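Regulator of polyketide synthase expression (Bifidobacterium adolescentis, PDB 3ONQ) probably regulates transcription, binding DNA through a PucR-type helix-turn-helix domain near its C-terminus, although its exact function is unknown. Local coordinates at residues F57-V62 and E122-S127; L96-Q101 and H138-T143; F118-P123 and P156-R161; T143-Q148 and L172-A177. All coordinates share one frame; numbering follows the deposited sequence. Where two conformers were deposited one is given.

Contact 1 of 4, residues F57-V62 and E122-S127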
loop_
_atom_site.group_PDB
_atom_site.type_symbol
_atom_site.label_atom_id
_atom_site.label_comp_id
_atom_site.label_asym_id
_atom_site.label_seq_id
_atom_site.Cartn_x
_atom_site.Cartn_y
_atom_site.Cartn_z
ATOM N N PHE B 57 9.304 15.104 -12.019
ATOM C CA PHE B 57 8.183 16.031 -11.957
ATOM C C PHE B 57 7.521 16.000 -13.317
ATOM O O PHE B 57 8.095 15.484 -14.281
ATOM C CB PHE B 57 8.644 17.457 -11.618
ATOM C CG PHE B 57 9.637 18.026 -12.598
ATOM C CD1 PHE B 57 9.206 18.675 -13.747
ATOM C CD2 PHE B 57 10.999 17.919 -12.367
ATOM C CE1 PHE B 57 10.121 19.199 -14.653
ATOM C CE2 PHE B 57 11.918 18.443 -13.266
ATOM C CZ PHE B 57 11.480 19.079 -14.419
ATOM N N ALA B 58 6.321 16.557 -13.401
ATOM C CA ALA B 58 5.567 16.496 -14.638
ATOM C C ALA B 58 5.113 17.881 -15.083
ATOM O O ALA B 58 4.877 18.771 -14.259
ATOM C CB ALA B 58 4.361 15.559 -14.473
ATOM N N ILE B 59 5.004 18.053 -16.394
ATOM C CA ILE B 59 4.465 19.266 -16.982
ATOM C C ILE B 59 3.423 18.813 -17.977
ATOM O O ILE B 59 3.635 17.816 -18.685
ATOM C CB ILE B 59 5.544 20.053 -17.745
ATOM C CG1 ILE B 59 6.681 20.446 -16.808
ATOM C CG2 ILE B 59 4.943 21.303 -18.375
ATOM C CD1 ILE B 59 7.847 21.160 -17.520
ATOM N N GLY B 60 2.298 19.520 -18.037
ATOM C CA GLY B 60 1.239 19.142 -18.954
ATOM C C GLY B 60 0.464 20.352 -19.433
ATOM O O GLY B 60 0.353 21.352 -18.721
ATOM N N GLY B 61 -0.064 20.257 -20.649
ATOM C CA GLY B 61 -0.892 21.298 -21.227
ATOM C C GLY B 61 -1.243 20.894 -22.644
ATOM O O GLY B 61 -1.118 19.726 -23.004
ATOM N N VAL B 62 -1.678 21.854 -23.453
ATOM C CA VAL B 62 -2.058 21.559 -24.828
ATOM C C VAL B 62 -0.963 22.046 -25.768
ATOM O O VAL B 62 -0.520 23.179 -25.650
ATOM C CB VAL B 62 -3.375 22.257 -25.185
ATOM C CG1 VAL B 62 -3.744 22.008 -26.652
ATOM C CG2 VAL B 62 -4.492 21.808 -24.240
ATOM N N GLU B 122 -4.503 27.773 -23.560
ATOM C CA GLU B 122 -4.924 26.635 -22.757
ATOM C C GLU B 122 -4.102 26.560 -21.466
ATOM O O GLU B 122 -2.981 27.051 -21.403
ATOM C CB GLU B 122 -4.768 25.332 -23.550
ATOM C CG GLU B 122 -5.412 25.351 -24.940
ATOM C CD GLU B 122 -6.922 25.554 -24.892
ATOM O OE1 GLU B 122 -7.537 25.267 -23.839
ATOM O OE2 GLU B 122 -7.493 26.000 -25.915
ATOM N N PRO B 123 -4.669 25.946 -20.427
ATOM C CA PRO B 123 -3.967 25.788 -19.154
ATOM C C PRO B 123 -2.685 24.973 -19.285
ATOM O O PRO B 123 -2.541 24.137 -20.178
ATOM C CB PRO B 123 -4.987 25.035 -18.297
ATOM C CG PRO B 123 -6.304 25.448 -18.872
ATOM C CD PRO B 123 -6.061 25.477 -20.348
ATOM N N LEU B 124 -1.755 25.252 -18.384
ATOM C CA LEU B 124 -0.476 24.585 -18.308
ATOM C C LEU B 124 -0.276 24.291 -16.824
ATOM O O LEU B 124 -0.541 25.157 -15.985
ATOM C CB LEU B 124 0.610 25.534 -18.815
ATOM C CG LEU B 124 2.075 25.138 -18.703
ATOM C CD1 LEU B 124 2.385 23.998 -19.659
ATOM C CD2 LEU B 124 2.972 26.328 -18.992
ATOM N N TYR B 125 0.167 23.080 -16.491
ATOM C CA TYR B 125 0.384 22.712 -15.088
ATOM C C TYR B 125 1.778 22.134 -14.836
ATOM O O TYR B 125 2.255 21.295 -15.601
ATOM C CB TYR B 125 -0.678 21.710 -14.626
ATOM C CG TYR B 125 -0.503 21.262 -13.189
ATOM C CD1 TYR B 125 -1.071 21.980 -12.154
ATOM C CD2 TYR B 125 0.261 20.134 -12.866
ATOM C CE1 TYR B 125 -0.912 21.585 -10.828
ATOM C CE2 TYR B 125 0.417 19.724 -11.530
ATOM C CZ TYR B 125 -0.174 20.463 -10.520
ATOM O OH TYR B 125 -0.039 20.104 -9.198
ATOM N N LEU B 126 2.417 22.588 -13.757
ATOM C CA LEU B 126 3.738 22.109 -13.347
ATOM C C LEU B 126 3.625 21.406 -11.998
ATOM O O LEU B 126 3.176 22.012 -11.038
ATOM C CB LEU B 126 4.718 23.292 -13.223
ATOM C CG LEU B 126 6.116 22.966 -12.658
ATOM C CD1 LEU B 126 6.854 21.979 -13.561
ATOM C CD2 LEU B 126 6.985 24.212 -12.430
ATOM N N SER B 127 4.018 20.136 -11.914
ATOM C CA SER B 127 3.847 19.382 -10.665
ATOM C C SER B 127 5.001 19.601 -9.699
ATOM O O SER B 127 6.072 20.020 -10.109
ATOM C CB SER B 127 3.740 17.881 -10.944
ATOM O OG SER B 127 5.027 17.285 -10.990
HETATM O O HOH W 1 -1.368 24.673 -22.569
#
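Ser127 holds Ala58 by two hydrogen bonds: its backbone N gives one to Ala58 O at 2.8 Å, and its hydroxyl OG accepts one from Ala58 N, also at 2.8 Å. With chi1 at 87°, OG sits between the serine's own N and carbonyl carbon, where it meets the N-H of Ala58 at 160°. The hydroxyl thus does work that a main-chain carbonyl does in a regular antiparallel pair. Two residues along, Gly60 and Tyr125 form just such a hydrogen-bonded pair, with Tyr125 N to Gly60 O at 2.8 Å and Gly60 N to Tyr125 O at 3.0 Å. At the other end a water bridges Val62 N and Pro123 O, and Val62 CG2 packs on the aliphatic CB of Glu122 at 3.6 Å. Leu126 CD1 lies 3.6 Å from Ile59 CG1 and also reaches the Phe57 ring obliquely, while Leu124 CD1 runs beside Ile59 CG2 at 3.9 Å; helix 107-114 packs on this face. The tyrosine ring goes to the other face, toward helix 132-149, and its OH bonds to Ala162 O. Were Ser127 an alanine, Ala58 N would probably lose its acceptor and this end of the pairing be weakened. Chemically, then, the strands are joined in the sheet core by main-chain bonds and branched aliphatic packing, with a hydroxyl at one end and a water at the other completing the pairing.

Contact 2 of 4, residues L96-Q101 and H138-T143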
loop_
_atom_site.group_PDB
_atom_site.type_symbol
_atom_site.label_atom_id
_atom_site.label_comp_id
_atom_site.label_asym_id
_atom_site.label_seq_id
_atom_site.Cartn_x
_atom_site.Cartn_y
_atom_site.Cartn_z
ATOM N N LEU B 96 1.305 15.258 -21.746
ATOM C CA LEU B 96 1.929 15.237 -20.423
ATOM C C LEU B 96 3.347 14.716 -20.560
ATOM O O LEU B 96 3.593 13.765 -21.297
ATOM C CB LEU B 96 1.154 14.351 -19.442
ATOM C CG LEU B 96 -0.082 14.916 -18.740
ATOM C CD1 LEU B 96 -1.048 15.502 -19.729
ATOM C CD2 LEU B 96 -0.762 13.838 -17.893
ATOM N N ALA B 97 4.273 15.348 -19.847
ATOM C CA ALA B 97 5.669 14.958 -19.872
ATOM C C ALA B 97 6.166 14.787 -18.449
ATOM O O ALA B 97 6.038 15.696 -17.620
ATOM C CB ALA B 97 6.506 16.012 -20.589
ATOM N N LEU B 98 6.742 13.620 -18.184
ATOM C CA LEU B 98 7.340 13.310 -16.904
ATOM C C LEU B 98 8.852 13.358 -17.075
ATOM O O LEU B 98 9.427 12.518 -17.767
ATOM C CB LEU B 98 6.927 11.910 -16.474
ATOM C CG LEU B 98 7.554 11.411 -15.172
ATOM C CD1 LEU B 98 6.856 12.050 -13.975
ATOM C CD2 LEU B 98 7.469 9.897 -15.106
ATOM N N ALA B 99 9.499 14.337 -16.449
ATOM C CA ALA B 99 10.948 14.484 -16.580
ATOM C C ALA B 99 11.686 13.908 -15.381
ATOM O O ALA B 99 11.257 14.050 -14.230
ATOM C CB ALA B 99 11.326 15.953 -16.774
ATOM N N CYS B 100 12.808 13.262 -15.648
ATOM C CA CYS B 100 13.654 12.809 -14.563
ATOM C C CYS B 100 14.454 14.007 -14.059
ATOM O O CYS B 100 15.069 14.733 -14.844
ATOM C CB CYS B 100 14.597 11.687 -15.022
ATOM S SG CYS B 100 15.702 11.151 -13.700
ATOM N N GLN B 101 14.425 14.243 -12.759
ATOM C CA GLN B 101 15.136 15.398 -12.242
ATOM C C GLN B 101 16.588 15.038 -11.988
ATOM O O GLN B 101 16.908 14.331 -11.037
ATOM C CB GLN B 101 14.490 15.960 -10.983
ATOM C CG GLN B 101 15.341 17.061 -10.350
ATOM C CD GLN B 101 14.712 17.656 -9.119
ATOM O OE1 GLN B 101 13.824 18.506 -9.211
ATOM N NE2 GLN B 101 15.171 17.220 -7.952
ATOM N N HIS B 138 2.047 9.616 -9.200
ATOM C CA HIS B 138 1.470 10.771 -8.525
ATOM C C HIS B 138 1.595 12.055 -9.363
ATOM O O HIS B 138 0.621 12.790 -9.540
ATOM C CB HIS B 138 2.151 10.968 -7.159
ATOM C CG HIS B 138 1.471 11.972 -6.285
ATOM N ND1 HIS B 138 1.787 12.148 -4.955
ATOM C CD2 HIS B 138 0.478 12.864 -6.553
ATOM C CE1 HIS B 138 1.021 13.092 -4.440
ATOM N NE2 HIS B 138 0.218 13.543 -5.390
ATOM N N ALA B 139 2.795 12.331 -9.864
ATOM C CA ALA B 139 3.044 13.531 -10.663
ATOM C C ALA B 139 2.169 13.564 -11.912
ATOM O O ALA B 139 1.558 14.581 -12.240
ATOM C CB ALA B 139 4.538 13.630 -11.050
ATOM N N LEU B 140 2.112 12.450 -12.626
ATOM C CA LEU B 140 1.287 12.398 -13.825
ATOM C C LEU B 140 -0.214 12.541 -13.522
ATOM O O LEU B 140 -0.940 13.210 -14.251
ATOM C CB LEU B 140 1.570 11.126 -14.618
ATOM C CG LEU B 140 2.920 11.164 -15.347
ATOM C CD1 LEU B 140 3.315 9.782 -15.900
ATOM C CD2 LEU B 140 2.851 12.173 -16.472
ATOM N N ARG B 141 -0.681 11.913 -12.455
ATOM C CA ARG B 141 -2.094 11.985 -12.137
ATOM C C ARG B 141 -2.512 13.371 -11.614
ATOM O O ARG B 141 -3.527 13.911 -12.039
ATOM C CB ARG B 141 -2.501 10.858 -11.189
ATOM C CG ARG B 141 -2.573 9.503 -11.900
ATOM C CD ARG B 141 -2.963 8.368 -10.966
ATOM N NE ARG B 141 -4.276 8.538 -10.347
ATOM C CZ ARG B 141 -5.419 8.113 -10.883
ATOM N NH1 ARG B 141 -5.416 7.500 -12.059
ATOM N NH2 ARG B 141 -6.569 8.297 -10.244
ATOM N N GLU B 142 -1.730 13.968 -10.721
ATOM C CA GLU B 142 -2.098 15.303 -10.252
ATOM C C GLU B 142 -2.082 16.281 -11.417
ATOM O O GLU B 142 -2.866 17.242 -11.448
ATOM C CB GLU B 142 -1.205 15.785 -9.101
ATOM C CG GLU B 142 0.268 16.011 -9.460
ATOM C CD GLU B 142 1.151 16.075 -8.211
ATOM O OE1 GLU B 142 0.662 16.502 -7.146
ATOM O OE2 GLU B 142 2.331 15.679 -8.286
ATOM N N THR B 143 -1.203 16.029 -12.385
ATOM C CA THR B 143 -1.134 16.865 -13.581
ATOM C C THR B 143 -2.391 16.664 -14.434
ATOM O O THR B 143 -3.052 17.628 -14.824
ATOM C CB THR B 143 0.132 16.589 -14.404
ATOM O OG1 THR B 143 1.286 16.966 -13.640
ATOM C CG2 THR B 143 0.120 17.393 -15.700
#
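Leu96 meets the helix through several of its carbons. Its CB lies 4.1 Å from Leu140 CD2, its CG lies 3.9 Å from Thr143 CG2 as the two side chains run past each other in opposite directions, and its CD2 rests 3.7 Å from the carbonyl oxygen of Leu140. The branch is steered there by a chi1 of -82°, which sets CG anti to the carbonyl carbon. The next contact comes from Leu98, whose CB stands 4.1 Å from the same Leu140 CD2. That one methyl therefore fits between the bases of two leucines on the strand. Further out, Leu98 CD1 meets Ala139 CB at 4.1 Å. Strand and helix run at 151° to each other, their axes 9.0 Å apart at closest, and Phe29 and Leu32 of helix 21-33 pack on the same leucines. Thr143 turns its hydroxyl back to Ala139 O at 2.8 Å, reaching that oxygen from the face opposite Thr143 N. The polar end of the threonine is thereby satisfied within its own helix, which lets its methyl serve an interface with no hydrogen bond across it, held by apolar packing.

Contact 3 of 4, residues F118-P123 and P156-R161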
loop_
_atom_site.group_PDB
_atom_site.type_symbol
_atom_site.label_atom_id
_atom_site.label_comp_id
_atom_site.label_asym_id
_atom_site.label_seq_id
_atom_site.Cartn_x
_atom_site.Cartn_y
_atom_site.Cartn_z
ATOM N N PHE B 118 3.723 25.014 -25.718
ATOM C CA PHE B 118 2.360 24.778 -25.225
ATOM C C PHE B 118 1.485 25.980 -25.542
ATOM O O PHE B 118 1.915 27.125 -25.408
ATOM C CB PHE B 118 2.327 24.513 -23.707
ATOM C CG PHE B 118 2.872 23.176 -23.306
ATOM C CD1 PHE B 118 2.066 22.048 -23.319
ATOM C CD2 PHE B 118 4.201 23.044 -22.905
ATOM C CE1 PHE B 118 2.581 20.797 -22.953
ATOM C CE2 PHE B 118 4.720 21.812 -22.537
ATOM C CZ PHE B 118 3.899 20.686 -22.558
ATOM N N SER B 119 0.251 25.718 -25.954
ATOM C CA SER B 119 -0.667 26.788 -26.310
ATOM C C SER B 119 -0.855 27.787 -25.179
ATOM O O SER B 119 -1.076 27.410 -24.026
ATOM C CB SER B 119 -2.023 26.223 -26.730
ATOM O OG SER B 119 -2.984 27.258 -26.751
ATOM N N GLU B 120 -0.768 29.068 -25.526
ATOM C CA GLU B 120 -1.000 30.156 -24.589
ATOM C C GLU B 120 -2.480 30.272 -24.244
ATOM O O GLU B 120 -2.848 30.938 -23.276
ATOM C CB GLU B 120 -0.516 31.487 -25.190
ATOM C CG GLU B 120 0.985 31.566 -25.467
ATOM C CD GLU B 120 1.800 31.901 -24.225
ATOM O OE1 GLU B 120 1.326 32.712 -23.397
ATOM O OE2 GLU B 120 2.914 31.349 -24.075
ATOM N N ASP B 121 -3.329 29.631 -25.042
ATOM C CA ASP B 121 -4.782 29.773 -24.896
ATOM C C ASP B 121 -5.370 28.656 -24.047
ATOM O O ASP B 121 -6.583 28.587 -23.853
ATOM C CB ASP B 121 -5.476 29.765 -26.263
ATOM C CG ASP B 121 -5.034 30.914 -27.157
ATOM O OD1 ASP B 121 -4.914 32.053 -26.659
ATOM O OD2 ASP B 121 -4.809 30.669 -28.364
ATOM N N GLU B 122 -4.503 27.773 -23.560
ATOM C CA GLU B 122 -4.924 26.635 -22.757
ATOM C C GLU B 122 -4.102 26.560 -21.466
ATOM O O GLU B 122 -2.981 27.051 -21.403
ATOM C CB GLU B 122 -4.768 25.332 -23.550
ATOM C CG GLU B 122 -5.412 25.351 -24.940
ATOM C CD GLU B 122 -6.922 25.554 -24.892
ATOM O OE1 GLU B 122 -7.537 25.267 -23.839
ATOM O OE2 GLU B 122 -7.493 26.000 -25.915
ATOM N N PRO B 123 -4.669 25.946 -20.427
ATOM C CA PRO B 123 -3.967 25.788 -19.154
ATOM C C PRO B 123 -2.685 24.973 -19.285
ATOM O O PRO B 123 -2.541 24.137 -20.178
ATOM C CB PRO B 123 -4.987 25.035 -18.297
ATOM C CG PRO B 123 -6.304 25.448 -18.872
ATOM C CD PRO B 123 -6.061 25.477 -20.348
ATOM N N PRO B 156 -6.728 31.614 -14.187
ATOM C CA PRO B 156 -5.703 30.641 -13.794
ATOM C C PRO B 156 -4.296 31.223 -13.927
ATOM O O PRO B 156 -4.018 31.956 -14.878
ATOM C CB PRO B 156 -5.915 29.492 -14.788
ATOM C CG PRO B 156 -6.513 30.148 -16.001
ATOM C CD PRO B 156 -7.336 31.302 -15.493
ATOM N N SER B 157 -3.428 30.920 -12.965
ATOM C CA SER B 157 -2.013 31.234 -13.110
ATOM C C SER B 157 -1.456 30.488 -14.324
ATOM O O SER B 157 -2.059 29.529 -14.810
ATOM C CB SER B 157 -1.241 30.813 -11.856
ATOM O OG SER B 157 -1.839 31.318 -10.676
ATOM N N ARG B 158 -0.307 30.932 -14.813
ATOM C CA ARG B 158 0.411 30.193 -15.837
ATOM C C ARG B 158 1.889 30.164 -15.467
ATOM O O ARG B 158 2.536 31.204 -15.420
ATOM C CB ARG B 158 0.211 30.829 -17.211
ATOM C CG ARG B 158 0.948 30.103 -18.317
ATOM C CD ARG B 158 0.632 30.691 -19.681
ATOM N NE ARG B 158 1.405 30.039 -20.730
ATOM C CZ ARG B 158 0.921 29.121 -21.559
ATOM N NH1 ARG B 158 -0.349 28.752 -21.478
ATOM N NH2 ARG B 158 1.708 28.582 -22.480
ATOM N N PRO B 159 2.425 28.990 -15.187
ATOM C CA PRO B 159 1.650 27.760 -15.139
ATOM C C PRO B 159 0.862 27.627 -13.849
ATOM O O PRO B 159 1.202 28.242 -12.853
ATOM C CB PRO B 159 2.733 26.696 -15.159
ATOM C CG PRO B 159 3.834 27.311 -14.424
ATOM C CD PRO B 159 3.802 28.771 -14.733
ATOM N N LEU B 160 -0.176 26.813 -13.882
ATOM C CA LEU B 160 -0.867 26.413 -12.688
ATOM C C LEU B 160 0.117 25.548 -11.919
ATOM O O LEU B 160 0.905 24.832 -12.514
ATOM C CB LEU B 160 -2.097 25.596 -13.037
ATOM C CG LEU B 160 -3.203 26.308 -13.797
ATOM C CD1 LEU B 160 -4.128 25.304 -14.422
ATOM C CD2 LEU B 160 -3.949 27.200 -12.855
ATOM N N ARG B 161 0.083 25.618 -10.598
ATOM C CA ARG B 161 1.022 24.863 -9.790
ATOM C C ARG B 161 0.408 24.171 -8.592
ATOM O O ARG B 161 -0.603 24.593 -8.073
ATOM C CB ARG B 161 2.106 25.788 -9.239
ATOM C CG ARG B 161 3.035 26.405 -10.235
ATOM C CD ARG B 161 4.166 27.078 -9.504
ATOM N NE ARG B 161 5.121 27.708 -10.398
ATOM C CZ ARG B 161 4.884 28.822 -11.073
ATOM N NH1 ARG B 161 5.815 29.327 -11.864
ATOM N NH2 ARG B 161 3.714 29.427 -10.960
HETATM O O HOH W 2 -1.803 28.907 -19.547
#
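Ser119 O is approached by both terminal nitrogens of Arg158: NH1 bonds to it at 3.0 Å, tilted from the carbonyl plane, and NH2 adds a weak bond at 3.4 Å. NH2 also makes a weak bond to Phe118 O at 3.3 Å. Glu122 O lies in the guanidinium plane, at its edge, 3.1 Å from NH1, so three main-chain oxygens gather around the rim of one cation. Arg158 gets there by stretching out fully, with CG anti to its backbone N (chi1 180°) and the chain extended as far as NE. Glu120 lies over one guanidinium face. Its carboxylate oxygen OE2 comes to 3.4 Å from Arg158 NH2, a salt bridge of charges alone because it stands well out of the guanidinium plane, and this glutamate is poorly ordered. NE is buried here with no hydrogen-bond partner. Apart from the arginine, Pro123 CB packs on Leu160 CD1 at 4.0 Å, next to Ala150. Ser119 to Glu122 form a type I beta turn, which brings Ser119 O and Glu122 O to the same guanidinium, and Asp121 N bonds to Ser119 OG at 2.9 Å; Phe118 O comes from the residue before the turn. Leu160 follows the cis peptide before Pro159 and pairs by its backbone with strand 124-131. The whole is a beta turn with an ST turn at its start, clasped by an arginine from the segment leading into the edge strand 160-161.

Contact 4 of 4, residues T143-Q148 and L172-A177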
loop_
_atom_site.group_PDB
_atom_site.type_symbol
_atom_site.label_atom_id
_atom_site.label_comp_id
_atom_site.label_asym_id
_atom_site.label_seq_id
_atom_site.Cartn_x
_atom_site.Cartn_y
_atom_site.Cartn_z
ATOM N N THR B 143 -1.203 16.029 -12.385
ATOM C CA THR B 143 -1.134 16.865 -13.581
ATOM C C THR B 143 -2.391 16.664 -14.434
ATOM O O THR B 143 -3.052 17.628 -14.824
ATOM C CB THR B 143 0.132 16.589 -14.404
ATOM O OG1 THR B 143 1.286 16.966 -13.640
ATOM C CG2 THR B 143 0.120 17.393 -15.700
HETATM N N MSE B 144 -2.728 15.409 -14.704
HETATM C CA MSE B 144 -3.962 15.096 -15.423
HETATM C C MSE B 144 -5.202 15.740 -14.774
HETATM O O MSE B 144 -5.972 16.425 -15.438
HETATM C CB MSE B 144 -4.174 13.589 -15.517
HETATM C CG MSE B 144 -5.608 13.194 -15.989
HETATM SE SE MSE B 144 -5.810 11.254 -15.953
HETATM C CE MSE B 144 -5.978 11.033 -14.018
ATOM N N PHE B 145 -5.410 15.489 -13.488
ATOM C CA PHE B 145 -6.580 16.037 -12.802
ATOM C C PHE B 145 -6.600 17.575 -12.749
ATOM O O PHE B 145 -7.668 18.182 -12.849
ATOM C CB PHE B 145 -6.704 15.475 -11.389
ATOM C CG PHE B 145 -7.307 14.093 -11.324
ATOM C CD1 PHE B 145 -8.635 13.886 -11.652
ATOM C CD2 PHE B 145 -6.555 13.016 -10.871
ATOM C CE1 PHE B 145 -9.210 12.622 -11.563
ATOM C CE2 PHE B 145 -7.108 11.757 -10.782
ATOM C CZ PHE B 145 -8.436 11.551 -11.128
ATOM N N SER B 146 -5.433 18.194 -12.576
ATOM C CA SER B 146 -5.340 19.658 -12.557
ATOM C C SER B 146 -5.769 20.243 -13.894
ATOM O O SER B 146 -6.495 21.230 -13.939
ATOM C CB SER B 146 -3.922 20.153 -12.208
ATOM O OG SER B 146 -3.616 19.930 -10.841
ATOM N N LEU B 147 -5.337 19.617 -14.981
ATOM C CA LEU B 147 -5.668 20.121 -16.306
ATOM C C LEU B 147 -7.160 19.954 -16.567
ATOM O O LEU B 147 -7.776 20.831 -17.146
ATOM C CB LEU B 147 -4.839 19.418 -17.390
ATOM C CG LEU B 147 -3.338 19.767 -17.404
ATOM C CD1 LEU B 147 -2.536 18.810 -18.310
ATOM C CD2 LEU B 147 -3.082 21.224 -17.827
ATOM N N GLN B 148 -7.739 18.833 -16.138
ATOM C CA GLN B 148 -9.184 18.623 -16.267
ATOM C C GLN B 148 -9.995 19.584 -15.377
ATOM O O GLN B 148 -11.126 19.927 -15.689
ATOM C CB GLN B 148 -9.552 17.172 -15.938
ATOM C CG GLN B 148 -9.020 16.153 -16.942
ATOM C CD GLN B 148 -9.540 14.749 -16.693
ATOM O OE1 GLN B 148 -9.546 14.267 -15.557
ATOM N NE2 GLN B 148 -9.987 14.083 -17.761
ATOM N N LEU B 172 -13.625 15.669 -9.049
ATOM C CA LEU B 172 -13.411 14.739 -10.168
ATOM C C LEU B 172 -13.072 13.323 -9.704
ATOM O O LEU B 172 -13.039 12.392 -10.507
ATOM C CB LEU B 172 -12.293 15.238 -11.079
ATOM C CG LEU B 172 -12.614 16.507 -11.876
ATOM C CD1 LEU B 172 -11.371 16.942 -12.680
ATOM C CD2 LEU B 172 -13.798 16.261 -12.795
ATOM N N GLY B 173 -12.797 13.167 -8.414
ATOM C CA GLY B 173 -12.540 11.844 -7.857
ATOM C C GLY B 173 -11.058 11.566 -7.634
ATOM O O GLY B 173 -10.665 10.426 -7.475
ATOM N N ASP B 174 -10.240 12.615 -7.625
ATOM C CA ASP B 174 -8.804 12.494 -7.390
ATOM C C ASP B 174 -8.500 12.260 -5.909
ATOM O O ASP B 174 -8.545 13.186 -5.111
ATOM C CB ASP B 174 -8.121 13.796 -7.834
ATOM C CG ASP B 174 -6.611 13.761 -7.663
ATOM O OD1 ASP B 174 -6.079 12.712 -7.229
ATOM O OD2 ASP B 174 -5.958 14.786 -7.991
ATOM N N ASP B 175 -8.169 11.017 -5.566
ATOM C CA ASP B 175 -7.833 10.638 -4.194
ATOM C C ASP B 175 -6.686 11.454 -3.600
ATOM O O ASP B 175 -6.665 11.738 -2.400
ATOM C CB ASP B 175 -7.506 9.139 -4.118
ATOM C CG ASP B 175 -8.744 8.287 -3.947
ATOM O OD1 ASP B 175 -8.830 7.216 -4.584
ATOM O OD2 ASP B 175 -9.636 8.699 -3.176
ATOM N N TYR B 176 -5.723 11.821 -4.436
ATOM C CA TYR B 176 -4.603 12.645 -3.970
ATOM C C TYR B 176 -5.143 13.985 -3.438
ATOM O O TYR B 176 -4.677 14.490 -2.415
ATOM C CB TYR B 176 -3.571 12.895 -5.072
ATOM C CG TYR B 176 -2.711 11.696 -5.421
ATOM C CD1 TYR B 176 -1.809 11.174 -4.508
ATOM C CD2 TYR B 176 -2.798 11.099 -6.670
ATOM C CE1 TYR B 176 -1.014 10.081 -4.832
ATOM C CE2 TYR B 176 -2.021 10.003 -7.005
ATOM C CZ TYR B 176 -1.127 9.502 -6.086
ATOM O OH TYR B 176 -0.345 8.421 -6.428
ATOM N N ALA B 177 -6.124 14.564 -4.130
ATOM C CA ALA B 177 -6.667 15.857 -3.700
ATOM C C ALA B 177 -7.492 15.703 -2.427
ATOM O O ALA B 177 -7.415 16.542 -1.540
ATOM C CB ALA B 177 -7.492 16.499 -4.798
#
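Phe145, its CG anti to the carbonyl carbon (chi1 -80°), and Asp174, its CG anti to the backbone N (chi1 -179°), swing their side chains together at a helix N-cap. Asp174 is that cap: its OD1 accepts a bond from Tyr176 N at 3.0 Å, met from above the carboxylate plane. The same aspartate lies flat on the phenylalanine. Its CB stands 3.5 Å from the ring centroid, a CH-pi contact over the face, and its carboxylate stacks only 14° from the ring plane. The other carboxylate oxygen, OD2, forms a salt bridge with Arg169, so cap, ring and arginine fix the carboxylate together. The preceding helix ends just before, in a Schellman motif with Gly173 at positive phi, and Leu172 there slides past the phenylalanine, CB to Phe145 CD1 at 3.9 Å. Leu172 CD1 continues to Gln148 CB at 3.7 Å, and the same leucine packs on Met259 of the second subunit. Losing the Phe145 ring to an alanine here is likely to open a gap beside the capping aspartate and take away the surface that its carboxylate stacks on. The site thus joins helix 132-149, on the sheet, to the turn between helices 166-172 and 175-190. On the ring face opposite Asp174, the selenomethionine methyl Met144 CE sits 3.5 Å above the plane, offset toward the rim.

How the contacts relate
Contacts 1 to 3 all reach the same five-stranded sheet. Contact 1 pairs its central strand, 55-61, with strand 124-131, and contact 2 packs the strand on the other side of 55-61 against helix 132-149, its centre 9 Å away: Ile59 O meets Ala97 N at 2.8 Å. Contact 3, centred 7 Å from contact 1 and sharing Glu122 and Pro123 with it, extends the pairing to the edge, Leu124 O to Leu160 N at 2.7 Å. Contacts 2 and 4 use successive parts of helix 132-149 and share Thr143; His138 also stacks on Tyr176. Contacts 2 and 3 do not touch. A sulfate and a glycerol, both probably from crystallisation, lie beside contact 4, which joins the helix packed on the sheet to the start of helix 175-190.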